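Local coordinates for AlkD2 (Streptococcus mutans, PDB 6M9M), which is a HEAT-like repeat protein of the DNA alkylation repair family that binds inosine-5'-monophosphate, though its biological role is not established, at residues Y57-F60 and L61-Y64. Numbering follows the deposited sequence.
Sequences YAVF and LFGY
The carbonyl oxygen of F60 is met from two directions: Y64 N donates a hydrogen bond to F60 O at 3.1 Å, and the ring of Y64 lies against the same oxygen, which sits 3.2 Å above the ring plane, displaced from the ring centre toward its CD2 side. Two residues earlier the same arrangement recurs. F62 N reaches A58 O at 2.9 Å, while the F62 ring turns one face to that oxygen; CG of F62 stands anti to its own carbonyl carbon (chi1 -70°), which swings the ring back along the helix over the carbonyl. Two further i to i+4 bonds, L61 N to Y57 O and G63 N to V59 O, complete regular alpha-helical pairing. Y57 and L61 add a side-chain contact to their backbone bond: L61 CD1 approaches Y57 CE1 at 3.5 Å, and L61 CG lies over one ring face. Beyond this contact, Y57 OH is hydrogen-bonded to D30. This part of helix 52-65, buried throughout, packs among its neighbours in the HEAT-like array, with F60 and Y64 against helix 21-32 and F62 between helices 36-47 and 69-79, its ring meeting F44 and F74. With A58 O and F60 O each engaged by an amide N-H and touched by an aromatic face, the rings of F62 and Y64 probably shield these two main-chain bonds from solvent while supplying apolar surfaces on which neighbouring helices pack.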
ATOM      1  N   TYR A  57      -9.917   3.874  -9.809  1.00 10.19           N
ATOM      2  CA  TYR A  57     -11.146   4.275  -9.120  1.00 10.28           C
ATOM      3  C   TYR A  57     -11.708   3.128  -8.284  1.00 10.08           C
ATOM      4  O   TYR A  57     -12.067   3.304  -7.115  1.00 10.16           O
ATOM      5  CB  TYR A  57     -12.140   4.765 -10.181  1.00 11.47           C
ATOM      6  CG  TYR A  57     -13.577   4.839  -9.745  1.00 11.46           C
ATOM      7  CD1 TYR A  57     -14.404   3.745  -9.880  1.00 12.51           C
ATOM      8  CD2 TYR A  57     -14.110   5.999  -9.191  1.00 12.84           C
ATOM      9  CE1 TYR A  57     -15.725   3.789  -9.498  1.00 13.42           C
ATOM     10  CE2 TYR A  57     -15.443   6.055  -8.804  1.00 13.47           C
ATOM     11  CZ  TYR A  57     -16.240   4.935  -8.948  1.00 13.40           C
ATOM     12  OH  TYR A  57     -17.564   4.933  -8.582  1.00 14.66           O
ATOM     13  N   ALA A  58     -11.784   1.934  -8.879  1.00  9.63           N
ATOM     14  CA  ALA A  58     -12.343   0.781  -8.185  1.00 10.06           C
ATOM     15  C   ALA A  58     -11.531   0.414  -6.953  1.00  9.36           C
ATOM     16  O   ALA A  58     -12.100   0.011  -5.929  1.00  9.72           O
ATOM     17  CB  ALA A  58     -12.402  -0.415  -9.134  1.00 10.54           C
ATOM     18  N   VAL A  59     -10.202   0.499  -7.050  1.00  9.01           N
ATOM     19  CA  VAL A  59      -9.347   0.152  -5.917  1.00  9.04           C
ATOM     20  C   VAL A  59      -9.470   1.183  -4.803  1.00  8.65           C
ATOM     21  O   VAL A  59      -9.435   0.825  -3.619  1.00  9.06           O
ATOM     22  CB  VAL A  59      -7.905  -0.115  -6.376  1.00  8.77           C
ATOM     23  CG1 VAL A  59      -7.009  -0.428  -5.197  1.00  8.66           C
ATOM     24  CG2 VAL A  59      -7.888  -1.273  -7.383  1.00  9.11           C
ATOM     25  N   PHE A  60      -9.635   2.468  -5.141  1.00  9.39           N
ATOM     26  CA  PHE A  60      -9.971   3.430  -4.094  1.00  9.58           C
ATOM     27  C   PHE A  60     -11.273   3.028  -3.396  1.00 10.19           C
ATOM     28  O   PHE A  60     -11.378   3.098  -2.165  1.00  9.56           O
ATOM     29  CB  PHE A  60     -10.061   4.869  -4.633  1.00 10.57           C
ATOM     30  CG  PHE A  60      -8.722   5.532  -4.872  1.00 11.75           C
ATOM     31  CD1 PHE A  60      -7.857   5.769  -3.816  1.00 11.76           C
ATOM     32  CD2 PHE A  60      -8.346   5.952  -6.138  1.00 12.31           C
ATOM     33  CE1 PHE A  60      -6.627   6.388  -4.029  1.00 12.81           C
ATOM     34  CE2 PHE A  60      -7.124   6.577  -6.349  1.00 13.12           C
ATOM     35  CZ  PHE A  60      -6.268   6.799  -5.292  1.00 12.85           C
ATOM     36  N   LEU A  61     -12.295   2.631  -4.166  1.00 10.64           N
ATOM     37  CA  LEU A  61     -13.533   2.153  -3.550  1.00 10.68           C
ATOM     38  C   LEU A  61     -13.289   0.959  -2.633  1.00  9.80           C
ATOM     39  O   LEU A  61     -13.815   0.905  -1.518  1.00 10.37           O
ATOM     40  CB  LEU A  61     -14.575   1.796  -4.605  1.00 11.11           C
ATOM     41  CG  LEU A  61     -15.275   2.920  -5.365  1.00 11.88           C
ATOM     42  CD1 LEU A  61     -16.270   2.283  -6.343  1.00 12.52           C
ATOM     43  CD2 LEU A  61     -15.977   3.864  -4.416  1.00 13.18           C
ATOM     44  N   PHE A  62     -12.495  -0.017  -3.086  1.00  9.77           N
ATOM     45  CA  PHE A  62     -12.190  -1.157  -2.236  1.00  8.97           C
ATOM     46  C   PHE A  62     -11.595  -0.685  -0.907  1.00  9.02           C
ATOM     47  O   PHE A  62     -11.959  -1.181   0.159  1.00 10.42           O
ATOM     48  CB  PHE A  62     -11.203  -2.123  -2.908  1.00  9.64           C
ATOM     49  CG  PHE A  62     -11.752  -2.898  -4.094  1.00  9.58           C
ATOM     50  CD1 PHE A  62     -13.079  -3.338  -4.162  1.00  9.74           C
ATOM     51  CD2 PHE A  62     -10.902  -3.237  -5.141  1.00  9.72           C
ATOM     52  CE1 PHE A  62     -13.527  -4.087  -5.267  1.00 10.54           C
ATOM     53  CE2 PHE A  62     -11.347  -3.955  -6.228  1.00  9.74           C
ATOM     54  CZ  PHE A  62     -12.657  -4.377  -6.301  1.00 10.16           C
ATOM     55  N   GLY A  63     -10.654   0.269  -0.957  1.00  9.00           N
ATOM     56  CA  GLY A  63     -10.108   0.817   0.270  1.00 10.05           C
ATOM     57  C   GLY A  63     -11.169   1.354   1.209  1.00  9.53           C
ATOM     58  O   GLY A  63     -11.158   1.084   2.417  1.00  9.98           O
ATOM     59  N   TYR A  64     -12.110   2.138   0.671  0.97  9.87           N
ATOM     60  CA  TYR A  64     -13.169   2.682   1.516  0.97 11.01           C
ATOM     61  C   TYR A  64     -14.087   1.592   2.070  0.97 11.13           C
ATOM     62  O   TYR A  64     -14.675   1.767   3.143  0.97 12.15           O
ATOM     63  CB  TYR A  64     -13.990   3.725   0.747  0.97 12.05           C
ATOM     64  CG  TYR A  64     -13.167   4.854   0.171  0.97 13.67           C
ATOM     65  CD1 TYR A  64     -12.142   5.444   0.888  0.97 17.02           C
ATOM     66  CD2 TYR A  64     -13.385   5.290  -1.125  0.97 15.07           C
ATOM     67  CE1 TYR A  64     -11.354   6.441   0.318  0.97 18.86           C
ATOM     68  CE2 TYR A  64     -12.637   6.291  -1.686  0.97 17.17           C
ATOM     69  CZ  TYR A  64     -11.622   6.868  -0.979  0.97 18.85           C
ATOM     70  OH  TYR A  64     -10.880   7.851  -1.590  0.97 23.23           O
TER